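Beta/gamma crystallin domain-containing protein 1 (Homo sapiens, PDB 3CW3) may suppress malignant melanoma, perhaps by interacting with the cytoskeleton, and is represented here by one of its beta/gamma-crystallin domains. Local coordinates at residues V4-P9 and V33-V38; E64-W69 and E80-K85; D21-S26 and P49-H54; R40-L45 and P57-E62. All blocks are in the same frame, centred on the assembly; numbering follows the deposited sequence.

Interaction 1 of 4, residues V4-P9 and V33-V38; sequences VIYSEP and VILIKV
Ile5 and Ile36 meet at a non-hydrogen-bonded position between antiparallel strands 2-6 and 33-40, the two inner strands of a four-stranded sheet to which the first Greek key of this beta/gamma-crystallin domain contributes. Their face is the tight one. Both side chains are buried and lie side by side, and Ile36 bends at its second torsion (chi2 -60°), which swings CD1 back over its partner. CD1 of Ile36 consequently presses on Ile5 CG1 at 3.4 Å, closer than carbons usually pack, and also touches CG2. CD1 of Ile34 reaches the same methyl, Ile5 CG2, at 4.2 Å, while Leu58 of the second sheet packs against Ile36. On the other face Val4 is still buried, but Tyr6, Leu35 and Lys37 are looser and partly open to solvent. There the Tyr6 ring lies alongside Leu35, Tyr6 CD1 to Leu35 CD2 3.9 Å. The CB of Lys37 stands at the ring edge. Val4 CG2 rests on Lys37 CB at 3.6 Å, beyond which the lysine runs extended, bending only at its last torsion, and NZ forms a salt bridge with Glu62. Four backbone bonds stitch the strands: Lys37 N to Val4 O (2.8 Å) is nearly straight at 172°, Val4 N returns the bond to Lys37 O, and Tyr6 N donates to Leu35 O. The bond from Leu35 N to Tyr6 O is longer, 3.2 Å. Past the strand end the chain bends toward the partner strand, and Pro9 sets CD of its ring 3.3 Å from Val33 O.

Interaction 2 of 4, residues E64-W69 and E80-K85; sequences ELSGLW and EAESDK
Glu80 meets Ser66 directly and Leu68 N through a water, in a surface contact with no direct hydrogen bond between the segments. Its CB starts 4.1 Å from Ser66 OG. CG then lies over the backbone, 3.3 Å from Ser66 O, and also near the serine hydroxyl. A bend at the next torsion (chi2 62°) turns the chain along residues 66-68: CD is 3.9 Å from Ser66 O, and OE2 ends beside the water at 2.8 Å. That water accepts a bond from Leu68 N and also lies within bonding distance of Ala81 O. Other waters do similar work. One accepts from both Gly67 N and Ser83 N, and another gives a proton to Glu82 OE2 and is hydrogen-bonded to Ser66 OG. The backbones come close at Gly67, whose CA makes a CA-H...O contact with Ala81 O at 3.1 Å. A glycerol, probably from the crystallisation liquor, binds Ser66 O and Gly67 O. At the far end Leu68 CD2 packs on Ser83 OG at 3.8 Å, a hydroxyl that also closes an ST turn by accepting from Lys85 N. The loop 80-85 thus lies against the end of strand 61-66, an outer strand of its sheet. Neighbouring strand 33-40 puts Val33 against Ser66 and Glu82, and Trp69 leaves the contact to pack on Ile56 of strand 55-58.

Interaction 3 of 4, residues D21-S26 and P49-H54; sequences DIQDCS and PNFEGH
Pro49 lies beside Asp24 with its ring carbon CG 3.7 Å from Asp24 OD1, both side chains running the same way. The carboxylate is held in place from its own segment: OD1 accepts from Ser26 N, making an Asx turn, and from Ser26 OG at 2.6 Å through its syn lone pair. Next in the chain, Asn50 supplies the sole direct hydrogen bond between the segments. Its N donates to Gln23 O at 2.7 Å, almost straight (173°) and in the carbonyl plane. The Gln23 and Asn50 amide planes stand 82° apart, and Asn50 OD1 lies 3.9 Å from Gln23 CB. Phe51 follows, with positive phi like Asn50. Its ring extends to the other loop: CE1 meets Gln23 CG at 3.8 Å, CE2 approaches Ile22 O at 3.7 Å, and CZ lies near Asp21 CB. Ser91 OG bonds Phe51 N, and Arg93 of strand 91-95 touches the ring. Beyond Glu52 the chain turns a corner at Gly53 and His54, and His54 packs on Trp69. The order Phe51-Glu52-Gly53 fits the aromatic-x-Gly signature of the folded hairpin in beta/gamma-crystallin Greek keys.

Interaction 4 of 4, residues R40-L45 and P57-E62; sequences RGCWIL and PLEEGE
Trp43 and Leu58 exchange two backbone hydrogen bonds, a hydrogen-bonded antiparallel pair. Trp43 N donates to Leu58 O at 2.8 Å and 171°; the return bond, Leu58 N to Trp43 O, is as short at 2.7 Å but more bent, 150°. Toward the open end of the hairpin a water takes over, giving a proton to Gly41 O and accepting one from Glu60 N at 2.8 Å. The indole adds a weak bond of its own: Trp43 NE1 points, in the ring plane, at Arg40 O, 3.4 Å away, spanning Gly41, where the chain passes from strand 33-40 to strand 42-46. On the buried side Leu45 and Leu58 cross, their CD1 methyls 3.6 Å apart, and the Leu58 methyl also touches Leu45 CG. The outer side is looser, with Cys42 SG 4.1 Å from Glu59 CG. The Ile44 and Pro57 backbones come close as a non-hydrogen-bonded pair, CA to CA 4.4 Å. Together these contacts join strands 42-46 and 55-58 in a hairpin. Strand 91-95 lies along the other edge of 42-46, where His94 stacks on the Trp43 ring, and strand 33-40 of the facing sheet packs Val38 against Leu58.

Interactions 1 and 4 each pair strands within one of the two sheets, interaction 1 in the four-stranded and interaction 4 in the three-stranded, by paired backbone bonds with one buried apolar face. Both others lie at the surface: interaction 2 lays a loop on a strand end, interaction 3 joins two loops. Interaction 1 adjoins interaction 4 through Val38 N to Gly61 O, and interaction 2 through Ile34 O to Leu65 N, because strand 61-66 runs beside 33-40. Leu65 packs on Leu45 between the segments of interactions 2 and 4. Interaction 2 relies on waters, whereas interaction 3 has one direct backbone bond and an aromatic ring. Interactions 1 and 3, centres about 17 Å apart, do not touch.

Interaction 1 of 4, residues V4-P9 and V33-V38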
loop_
_atom_site.group_PDB
_atom_site.type_symbol
_atom_site.label_atom_id
_atom_site.label_comp_id
_atom_site.label_asym_id
_atom_site.label_seq_id
_atom_site.Cartn_x
_atom_site.Cartn_y
_atom_site.Cartn_z
ATOM N N VAL A 4 -9.149 3.250 -1.908
ATOM C CA VAL A 4 -9.477 2.039 -2.645
ATOM C C VAL A 4 -8.207 1.482 -3.256
ATOM O O VAL A 4 -7.320 2.235 -3.673
ATOM C CB VAL A 4 -10.526 2.298 -3.765
ATOM C CG1 VAL A 4 -11.778 2.928 -3.165
ATOM C CG2 VAL A 4 -9.945 3.189 -4.848
ATOM N N ILE A 5 -8.125 0.159 -3.298
ATOM C CA ILE A 5 -6.960 -0.516 -3.834
ATOM C C ILE A 5 -7.325 -1.425 -4.996
ATOM O O ILE A 5 -8.116 -2.361 -4.844
ATOM C CB ILE A 5 -6.274 -1.370 -2.740
ATOM C CG1 ILE A 5 -5.843 -0.470 -1.578
ATOM C CG2 ILE A 5 -5.090 -2.130 -3.326
ATOM C CD1 ILE A 5 -5.303 -1.219 -0.380
ATOM N N TYR A 6 -6.758 -1.136 -6.161
ATOM C CA TYR A 6 -6.989 -1.968 -7.332
ATOM C C TYR A 6 -5.852 -2.978 -7.362
ATOM O O TYR A 6 -4.708 -2.634 -7.659
ATOM C CB TYR A 6 -6.982 -1.131 -8.608
ATOM C CG TYR A 6 -8.087 -0.108 -8.652
ATOM C CD1 TYR A 6 -7.862 1.212 -8.258
ATOM C CD2 TYR A 6 -9.369 -0.464 -9.063
ATOM C CE1 TYR A 6 -8.892 2.152 -8.275
ATOM C CE2 TYR A 6 -10.403 0.465 -9.081
ATOM C CZ TYR A 6 -10.159 1.767 -8.687
ATOM O OH TYR A 6 -11.188 2.681 -8.704
ATOM N N SER A 7 -6.179 -4.221 -7.028
ATOM C CA SER A 7 -5.206 -5.307 -6.986
ATOM C C SER A 7 -4.657 -5.632 -8.367
ATOM O O SER A 7 -3.452 -5.815 -8.543
ATOM C CB SER A 7 -5.861 -6.557 -6.398
ATOM O OG SER A 7 -6.605 -6.234 -5.233
ATOM N N GLU A 8 -5.550 -5.698 -9.346
ATOM C CA GLU A 8 -5.169 -6.021 -10.714
ATOM C C GLU A 8 -5.474 -4.867 -11.664
ATOM O O GLU A 8 -6.345 -4.977 -12.524
ATOM C CB GLU A 8 -5.910 -7.289 -11.159
ATOM C CG GLU A 8 -7.416 -7.244 -10.901
ATOM C CD GLU A 8 -8.088 -8.596 -11.073
ATOM O OE1 GLU A 8 -7.750 -9.531 -10.318
ATOM O OE2 GLU A 8 -8.959 -8.722 -11.963
ATOM N N PRO A 9 -4.752 -3.742 -11.522
ATOM C CA PRO A 9 -4.958 -2.570 -12.378
ATOM C C PRO A 9 -4.557 -2.819 -13.831
ATOM O O PRO A 9 -5.412 -2.978 -14.703
ATOM C CB PRO A 9 -4.091 -1.508 -11.711
ATOM C CG PRO A 9 -2.946 -2.312 -11.194
ATOM C CD PRO A 9 -3.638 -3.511 -10.583
ATOM N N VAL A 33 2.100 -5.048 -8.844
ATOM C CA VAL A 33 1.822 -3.645 -9.099
ATOM C C VAL A 33 0.354 -3.363 -8.801
ATOM O O VAL A 33 -0.540 -3.939 -9.423
ATOM C CB VAL A 33 2.117 -3.271 -10.569
ATOM C CG1 VAL A 33 1.815 -1.795 -10.802
ATOM C CG2 VAL A 33 3.570 -3.581 -10.902
ATOM N N ILE A 34 0.112 -2.479 -7.841
ATOM C CA ILE A 34 -1.249 -2.130 -7.470
ATOM C C ILE A 34 -1.416 -0.620 -7.500
ATOM O O ILE A 34 -0.442 0.132 -7.406
ATOM C CB ILE A 34 -1.597 -2.640 -6.051
ATOM C CG1 ILE A 34 -0.653 -2.006 -5.025
ATOM C CG2 ILE A 34 -1.496 -4.162 -6.001
ATOM C CD1 ILE A 34 -0.943 -2.408 -3.593
ATOM N N LEU A 35 -2.656 -0.180 -7.649
ATOM C CA LEU A 35 -2.947 1.242 -7.665
ATOM C C LEU A 35 -3.696 1.573 -6.382
ATOM O O LEU A 35 -4.779 1.041 -6.134
ATOM C CB LEU A 35 -3.807 1.600 -8.879
ATOM C CG LEU A 35 -4.190 3.077 -9.018
ATOM C CD1 LEU A 35 -2.936 3.918 -9.239
ATOM C CD2 LEU A 35 -5.160 3.240 -10.181
ATOM N N ILE A 36 -3.094 2.422 -5.558
ATOM C CA ILE A 36 -3.702 2.851 -4.306
ATOM C C ILE A 36 -4.304 4.215 -4.603
ATOM O O ILE A 36 -3.586 5.143 -4.976
ATOM C CB ILE A 36 -2.660 3.037 -3.178
ATOM C CG1 ILE A 36 -1.871 1.744 -2.943
ATOM C CG2 ILE A 36 -3.364 3.487 -1.906
ATOM C CD1 ILE A 36 -2.711 0.552 -2.530
ATOM N N LYS A 37 -5.615 4.338 -4.444
ATOM C CA LYS A 37 -6.278 5.600 -4.712
ATOM C C LYS A 37 -6.952 6.168 -3.473
ATOM O O LYS A 37 -8.014 5.691 -3.056
ATOM C CB LYS A 37 -7.314 5.421 -5.829
ATOM C CG LYS A 37 -8.042 6.705 -6.213
ATOM C CD LYS A 37 -9.006 6.476 -7.373
ATOM C CE LYS A 37 -9.773 7.746 -7.718
ATOM N NZ LYS A 37 -8.855 8.843 -8.126
ATOM N N VAL A 38 -6.328 7.172 -2.867
ATOM C CA VAL A 38 -6.928 7.807 -1.705
ATOM C C VAL A 38 -7.947 8.776 -2.291
ATOM O O VAL A 38 -7.584 9.781 -2.907
ATOM C CB VAL A 38 -5.888 8.585 -0.854
ATOM C CG1 VAL A 38 -6.599 9.424 0.205
ATOM C CG2 VAL A 38 -4.937 7.609 -0.172
#

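Interaction 2 of 4, residues E64-W69 and E80-K85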
loop_
_atom_site.group_PDB
_atom_site.type_symbol
_atom_site.label_atom_id
_atom_site.label_comp_id
_atom_site.label_asym_id
_atom_site.label_seq_id
_atom_site.Cartn_x
_atom_site.Cartn_y
_atom_site.Cartn_z
ATOM N N GLU A 64 0.874 4.314 -7.707
ATOM C CA GLU A 64 1.044 2.971 -8.232
ATOM C C GLU A 64 2.128 2.357 -7.361
ATOM O O GLU A 64 3.306 2.688 -7.494
ATOM C CB GLU A 64 1.488 3.012 -9.694
ATOM C CG GLU A 64 1.632 1.641 -10.328
ATOM C CD GLU A 64 1.871 1.719 -11.824
ATOM O OE1 GLU A 64 0.968 2.188 -12.549
ATOM O OE2 GLU A 64 2.964 1.313 -12.272
ATOM N N LEU A 65 1.722 1.479 -6.450
ATOM C CA LEU A 65 2.663 0.845 -5.540
ATOM C C LEU A 65 3.225 -0.454 -6.085
ATOM O O LEU A 65 2.517 -1.241 -6.712
ATOM C CB LEU A 65 1.999 0.569 -4.188
ATOM C CG LEU A 65 2.712 1.119 -2.951
ATOM C CD1 LEU A 65 2.131 0.464 -1.712
ATOM C CD2 LEU A 65 4.201 0.857 -3.036
ATOM N N SER A 66 4.507 -0.669 -5.820
ATOM C CA SER A 66 5.213 -1.863 -6.261
ATOM C C SER A 66 6.538 -1.922 -5.507
ATOM O O SER A 66 6.864 -1.015 -4.732
ATOM C CB SER A 66 5.502 -1.782 -7.759
ATOM O OG SER A 66 6.408 -0.721 -8.029
ATOM N N GLY A 67 7.295 -2.989 -5.741
ATOM C CA GLY A 67 8.588 -3.136 -5.105
ATOM C C GLY A 67 8.561 -3.796 -3.744
ATOM O O GLY A 67 7.531 -4.318 -3.307
ATOM N N LEU A 68 9.708 -3.769 -3.071
ATOM C CA LEU A 68 9.838 -4.362 -1.746
ATOM C C LEU A 68 10.122 -3.263 -0.728
ATOM O O LEU A 68 10.767 -2.261 -1.048
ATOM C CB LEU A 68 10.979 -5.385 -1.736
ATOM C CG LEU A 68 10.900 -6.499 -2.788
ATOM C CD1 LEU A 68 12.225 -7.250 -2.836
ATOM C CD2 LEU A 68 9.748 -7.442 -2.459
ATOM N N TRP A 69 9.641 -3.457 0.495
ATOM C CA TRP A 69 9.839 -2.482 1.562
ATOM C C TRP A 69 11.323 -2.267 1.858
ATOM O O TRP A 69 12.150 -3.149 1.626
ATOM C CB TRP A 69 9.125 -2.936 2.841
ATOM C CG TRP A 69 7.617 -2.929 2.761
ATOM C CD1 TRP A 69 6.805 -3.970 2.399
ATOM C CD2 TRP A 69 6.746 -1.826 3.058
ATOM N NE1 TRP A 69 5.483 -3.584 2.455
ATOM C CE2 TRP A 69 5.419 -2.274 2.858
ATOM C CE3 TRP A 69 6.959 -0.504 3.475
ATOM C CZ2 TRP A 69 4.309 -1.447 3.064
ATOM C CZ3 TRP A 69 5.856 0.320 3.679
ATOM C CH2 TRP A 69 4.546 -0.156 3.474
ATOM N N GLU A 80 11.143 2.729 -8.816
ATOM C CA GLU A 80 10.955 1.699 -7.803
ATOM C C GLU A 80 11.167 0.356 -8.502
ATOM O O GLU A 80 10.572 0.098 -9.550
ATOM C CB GLU A 80 9.536 1.778 -7.231
ATOM C CG GLU A 80 9.263 0.872 -6.034
ATOM C CD GLU A 80 10.137 1.194 -4.827
ATOM O OE1 GLU A 80 10.631 2.337 -4.724
ATOM O OE2 GLU A 80 10.319 0.302 -3.973
ATOM N N ALA A 81 12.018 -0.489 -7.929
ATOM C CA ALA A 81 12.308 -1.792 -8.517
ATOM C C ALA A 81 11.202 -2.797 -8.245
ATOM O O ALA A 81 10.993 -3.213 -7.109
ATOM C CB ALA A 81 13.636 -2.329 -7.985
ATOM N N GLU A 82 10.502 -3.195 -9.300
ATOM C CA GLU A 82 9.421 -4.157 -9.166
ATOM C C GLU A 82 9.936 -5.536 -8.759
ATOM O O GLU A 82 11.128 -5.833 -8.872
ATOM C CB GLU A 82 8.636 -4.235 -10.482
ATOM C CG GLU A 82 7.755 -3.011 -10.707
ATOM C CD GLU A 82 7.168 -2.932 -12.106
ATOM O OE1 GLU A 82 6.896 -3.993 -12.708
ATOM O OE2 GLU A 82 6.962 -1.800 -12.596
ATOM N N SER A 83 9.023 -6.365 -8.268
ATOM C CA SER A 83 9.345 -7.713 -7.831
ATOM C C SER A 83 8.239 -8.656 -8.289
ATOM O O SER A 83 7.127 -8.218 -8.568
ATOM C CB SER A 83 9.444 -7.751 -6.306
ATOM O OG SER A 83 9.424 -9.080 -5.826
ATOM N N ASP A 84 8.548 -9.946 -8.364
ATOM C CA ASP A 84 7.560 -10.938 -8.771
ATOM C C ASP A 84 6.599 -11.229 -7.623
ATOM O O ASP A 84 5.493 -11.721 -7.835
ATOM C CB ASP A 84 8.256 -12.231 -9.196
ATOM C CG ASP A 84 9.069 -12.056 -10.456
ATOM O OD1 ASP A 84 8.464 -11.774 -11.512
ATOM O OD2 ASP A 84 10.309 -12.187 -10.394
ATOM N N LYS A 85 7.019 -10.921 -6.402
ATOM C CA LYS A 85 6.162 -11.175 -5.251
ATOM C C LYS A 85 5.107 -10.085 -5.085
ATOM O O LYS A 85 5.411 -8.896 -5.152
ATOM C CB LYS A 85 7.017 -11.328 -3.984
ATOM C CG LYS A 85 7.158 -12.795 -3.554
ATOM C CD LYS A 85 8.368 -13.077 -2.668
ATOM C CE LYS A 85 9.657 -13.136 -3.480
ATOM N NZ LYS A 85 10.114 -11.781 -3.930
HETATM O O HOH W 1 6.555 -0.058 -10.734
HETATM O O HOH W 2 6.545 -5.059 -7.054
HETATM O O HOH W 3 6.641 -6.534 -4.730
HETATM O O HOH W 4 11.546 -2.124 -4.612
#

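Interaction 3 of 4, residues D21-S26 and P49-H54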
loop_
_atom_site.group_PDB
_atom_site.type_symbol
_atom_site.label_atom_id
_atom_site.label_comp_id
_atom_site.label_asym_id
_atom_site.label_seq_id
_atom_site.Cartn_x
_atom_site.Cartn_y
_atom_site.Cartn_z
ATOM N N ASP A 21 -9.816 1.657 9.770
ATOM C CA ASP A 21 -8.555 1.049 10.180
ATOM C C ASP A 21 -8.605 -0.461 9.980
ATOM O O ASP A 21 -9.617 -1.099 10.271
ATOM C CB ASP A 21 -8.292 1.291 11.670
ATOM C CG ASP A 21 -8.031 2.740 11.994
ATOM O OD1 ASP A 21 -7.072 3.309 11.439
ATOM O OD2 ASP A 21 -8.785 3.307 12.813
ATOM N N ILE A 22 -7.509 -1.023 9.485
ATOM C CA ILE A 22 -7.399 -2.465 9.328
ATOM C C ILE A 22 -6.062 -2.795 9.999
ATOM O O ILE A 22 -4.996 -2.491 9.456
ATOM C CB ILE A 22 -7.367 -2.895 7.843
ATOM C CG1 ILE A 22 -8.663 -2.470 7.137
ATOM C CG2 ILE A 22 -7.203 -4.410 7.755
ATOM C CD1 ILE A 22 -9.910 -3.218 7.615
ATOM N N GLN A 23 -6.124 -3.398 11.185
ATOM C CA GLN A 23 -4.920 -3.740 11.945
ATOM C C GLN A 23 -4.083 -4.855 11.344
ATOM O O GLN A 23 -2.931 -5.035 11.719
ATOM C CB GLN A 23 -5.277 -4.132 13.379
ATOM C CG GLN A 23 -5.931 -3.036 14.185
ATOM C CD GLN A 23 -6.102 -3.427 15.638
ATOM O OE1 GLN A 23 -6.389 -4.587 15.949
ATOM N NE2 GLN A 23 -5.940 -2.456 16.537
ATOM N N ASP A 24 -4.664 -5.623 10.433
ATOM C CA ASP A 24 -3.914 -6.702 9.805
ATOM C C ASP A 24 -4.426 -6.987 8.399
ATOM O O ASP A 24 -5.500 -7.573 8.226
ATOM C CB ASP A 24 -3.994 -7.974 10.655
ATOM C CG ASP A 24 -3.049 -9.059 10.166
ATOM O OD1 ASP A 24 -2.568 -8.956 9.017
ATOM O OD2 ASP A 24 -2.791 -10.021 10.926
ATOM N N CYS A 25 -3.649 -6.559 7.404
ATOM C CA CYS A 25 -3.971 -6.760 5.989
ATOM C C CYS A 25 -3.008 -7.790 5.403
ATOM O O CYS A 25 -2.996 -8.005 4.190
ATOM C CB CYS A 25 -3.768 -5.469 5.182
ATOM S SG CYS A 25 -4.522 -3.976 5.806
ATOM N N SER A 26 -2.198 -8.414 6.251
ATOM C CA SER A 26 -1.194 -9.362 5.768
ATOM C C SER A 26 -1.710 -10.593 5.026
ATOM O O SER A 26 -0.964 -11.208 4.265
ATOM C CB SER A 26 -0.278 -9.802 6.918
ATOM O OG SER A 26 -0.958 -10.622 7.849
ATOM N N PRO A 49 1.597 -5.794 10.596
ATOM C CA PRO A 49 0.305 -5.659 11.271
ATOM C C PRO A 49 0.421 -4.762 12.500
ATOM O O PRO A 49 1.515 -4.530 13.012
ATOM C CB PRO A 49 -0.041 -7.101 11.644
ATOM C CG PRO A 49 0.602 -7.895 10.551
ATOM C CD PRO A 49 1.951 -7.214 10.427
ATOM N N ASN A 50 -0.717 -4.258 12.962
ATOM C CA ASN A 50 -0.769 -3.398 14.133
ATOM C C ASN A 50 0.011 -2.094 13.995
ATOM O O ASN A 50 0.547 -1.566 14.973
ATOM C CB ASN A 50 -0.306 -4.183 15.362
ATOM C CG ASN A 50 -1.185 -5.395 15.624
ATOM O OD1 ASN A 50 -2.403 -5.271 15.745
ATOM N ND2 ASN A 50 -0.575 -6.569 15.698
ATOM N N PHE A 51 0.068 -1.589 12.767
ATOM C CA PHE A 51 0.716 -0.322 12.465
ATOM C C PHE A 51 2.169 -0.228 12.927
ATOM O O PHE A 51 2.561 0.719 13.607
ATOM C CB PHE A 51 -0.134 0.798 13.076
ATOM C CG PHE A 51 -1.619 0.564 12.922
ATOM C CD1 PHE A 51 -2.420 0.304 14.033
ATOM C CD2 PHE A 51 -2.203 0.547 11.658
ATOM C CE1 PHE A 51 -3.778 0.024 13.889
ATOM C CE2 PHE A 51 -3.559 0.271 11.499
ATOM C CZ PHE A 51 -4.350 0.008 12.620
ATOM N N GLU A 52 2.965 -1.216 12.532
ATOM C CA GLU A 52 4.376 -1.273 12.894
ATOM C C GLU A 52 5.212 -1.428 11.631
ATOM O O GLU A 52 4.674 -1.708 10.560
ATOM C CB GLU A 52 4.640 -2.475 13.808
ATOM C CG GLU A 52 3.903 -2.454 15.136
ATOM C CD GLU A 52 4.346 -1.311 16.024
ATOM O OE1 GLU A 52 5.536 -0.935 15.964
ATOM O OE2 GLU A 52 3.512 -0.798 16.796
ATOM N N GLY A 53 6.525 -1.258 11.766
ATOM C CA GLY A 53 7.419 -1.407 10.629
ATOM C C GLY A 53 7.501 -0.167 9.764
ATOM O O GLY A 53 7.075 0.911 10.179
ATOM N N HIS A 54 8.053 -0.308 8.561
ATOM C CA HIS A 54 8.156 0.833 7.666
ATOM C C HIS A 54 6.759 1.330 7.345
ATOM O O HIS A 54 5.781 0.582 7.453
ATOM C CB HIS A 54 8.899 0.461 6.378
ATOM C CG HIS A 54 10.376 0.292 6.565
ATOM N ND1 HIS A 54 11.291 0.608 5.584
ATOM C CD2 HIS A 54 11.094 -0.173 7.614
ATOM C CE1 HIS A 54 12.510 0.344 6.020
ATOM N NE2 HIS A 54 12.418 -0.131 7.249
#

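Interaction 4 of 4, residues R40-L45 and P57-E62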
loop_
_atom_site.group_PDB
_atom_site.type_symbol
_atom_site.label_atom_id
_atom_site.label_comp_id
_atom_site.label_asym_id
_atom_site.label_seq_id
_atom_site.Cartn_x
_atom_site.Cartn_y
_atom_site.Cartn_z
ATOM N N ARG A 40 -10.389 10.292 -0.449
ATOM C CA ARG A 40 -10.523 11.387 0.496
ATOM C C ARG A 40 -9.912 10.988 1.829
ATOM O O ARG A 40 -9.832 9.798 2.162
ATOM C CB ARG A 40 -11.996 11.774 0.676
ATOM C CG ARG A 40 -12.909 10.616 0.997
ATOM C CD ARG A 40 -14.343 11.075 1.221
ATOM N NE ARG A 40 -15.189 9.944 1.585
ATOM C CZ ARG A 40 -15.810 9.158 0.714
ATOM N NH1 ARG A 40 -15.701 9.381 -0.592
ATOM N NH2 ARG A 40 -16.518 8.124 1.152
ATOM N N GLY A 41 -9.462 11.989 2.576
ATOM C CA GLY A 41 -8.861 11.734 3.871
ATOM C C GLY A 41 -7.369 11.488 3.783
ATOM O O GLY A 41 -6.735 11.757 2.756
ATOM N N CYS A 42 -6.807 10.984 4.876
ATOM C CA CYS A 42 -5.387 10.685 4.952
ATOM C C CYS A 42 -5.234 9.268 5.477
ATOM O O CYS A 42 -6.028 8.809 6.301
ATOM C CB CYS A 42 -4.682 11.676 5.880
ATOM S SG CYS A 42 -4.835 13.400 5.338
ATOM N N TRP A 43 -4.211 8.577 4.997
ATOM C CA TRP A 43 -3.987 7.200 5.404
ATOM C C TRP A 43 -2.515 6.883 5.555
ATOM O O TRP A 43 -1.658 7.634 5.104
ATOM C CB TRP A 43 -4.577 6.249 4.365
ATOM C CG TRP A 43 -6.038 6.439 4.139
ATOM C CD1 TRP A 43 -6.642 7.444 3.437
ATOM C CD2 TRP A 43 -7.086 5.612 4.644
ATOM N NE1 TRP A 43 -8.011 7.291 3.478
ATOM C CE2 TRP A 43 -8.308 6.174 4.213
ATOM C CE3 TRP A 43 -7.112 4.448 5.426
ATOM C CZ2 TRP A 43 -9.545 5.611 4.537
ATOM C CZ3 TRP A 43 -8.346 3.889 5.748
ATOM C CH2 TRP A 43 -9.543 4.472 5.303
ATOM N N ILE A 44 -2.233 5.756 6.196
ATOM C CA ILE A 44 -0.863 5.305 6.363
ATOM C C ILE A 44 -0.820 3.816 6.058
ATOM O O ILE A 44 -1.589 3.039 6.626
ATOM C CB ILE A 44 -0.344 5.486 7.799
ATOM C CG1 ILE A 44 -0.472 6.946 8.240
ATOM C CG2 ILE A 44 1.123 5.059 7.859
ATOM C CD1 ILE A 44 -0.211 7.139 9.711
ATOM N N LEU A 45 0.073 3.421 5.158
ATOM C CA LEU A 45 0.224 2.016 4.823
ATOM C C LEU A 45 1.415 1.530 5.638
ATOM O O LEU A 45 2.478 2.152 5.616
ATOM C CB LEU A 45 0.516 1.833 3.334
ATOM C CG LEU A 45 -0.456 2.450 2.328
ATOM C CD1 LEU A 45 0.014 2.100 0.926
ATOM C CD2 LEU A 45 -1.867 1.929 2.560
ATOM N N PRO A 57 3.059 7.279 4.260
ATOM C CA PRO A 57 1.960 8.202 4.543
ATOM C C PRO A 57 1.304 8.573 3.219
ATOM O O PRO A 57 1.987 8.724 2.203
ATOM C CB PRO A 57 2.667 9.378 5.203
ATOM C CG PRO A 57 3.974 9.422 4.457
ATOM C CD PRO A 57 4.365 7.955 4.362
ATOM N N LEU A 58 -0.016 8.715 3.229
ATOM C CA LEU A 58 -0.741 9.042 2.012
ATOM C C LEU A 58 -1.850 10.061 2.207
ATOM O O LEU A 58 -2.566 10.036 3.208
ATOM C CB LEU A 58 -1.361 7.775 1.414
ATOM C CG LEU A 58 -0.415 6.693 0.893
ATOM C CD1 LEU A 58 -1.223 5.467 0.487
ATOM C CD2 LEU A 58 0.374 7.236 -0.285
ATOM N N GLU A 59 -1.975 10.959 1.236
ATOM C CA GLU A 59 -3.028 11.958 1.236
ATOM C C GLU A 59 -3.774 11.757 -0.083
ATOM O O GLU A 59 -3.394 10.904 -0.890
ATOM C CB GLU A 59 -2.447 13.373 1.334
ATOM C CG GLU A 59 -1.696 13.616 2.638
ATOM C CD GLU A 59 -1.286 15.063 2.832
ATOM O OE1 GLU A 59 -1.050 15.760 1.821
ATOM O OE2 GLU A 59 -1.183 15.499 3.998
ATOM N N GLU A 60 -4.833 12.527 -0.298
ATOM C CA GLU A 60 -5.631 12.405 -1.513
ATOM C C GLU A 60 -4.787 12.280 -2.780
ATOM O O GLU A 60 -3.871 13.069 -3.016
ATOM C CB GLU A 60 -6.575 13.606 -1.628
ATOM C CG GLU A 60 -7.496 13.565 -2.827
ATOM C CD GLU A 60 -8.465 14.735 -2.844
ATOM O OE1 GLU A 60 -9.224 14.871 -3.826
ATOM O OE2 GLU A 60 -8.468 15.513 -1.868
ATOM N N GLY A 61 -5.099 11.278 -3.594
ATOM C CA GLY A 61 -4.354 11.079 -4.822
ATOM C C GLY A 61 -4.134 9.622 -5.161
ATOM O O GLY A 61 -4.596 8.734 -4.446
ATOM N N GLU A 62 -3.424 9.375 -6.256
ATOM C CA GLU A 62 -3.149 8.015 -6.703
ATOM C C GLU A 62 -1.674 7.669 -6.660
ATOM O O GLU A 62 -0.818 8.491 -6.994
ATOM C CB GLU A 62 -3.656 7.814 -8.130
ATOM C CG GLU A 62 -5.131 7.510 -8.234
ATOM C CD GLU A 62 -5.612 7.505 -9.672
ATOM O OE1 GLU A 62 -4.839 7.074 -10.557
ATOM O OE2 GLU A 62 -6.767 7.923 -9.912
HETATM O O HOH W 5 -5.866 14.090 1.840
#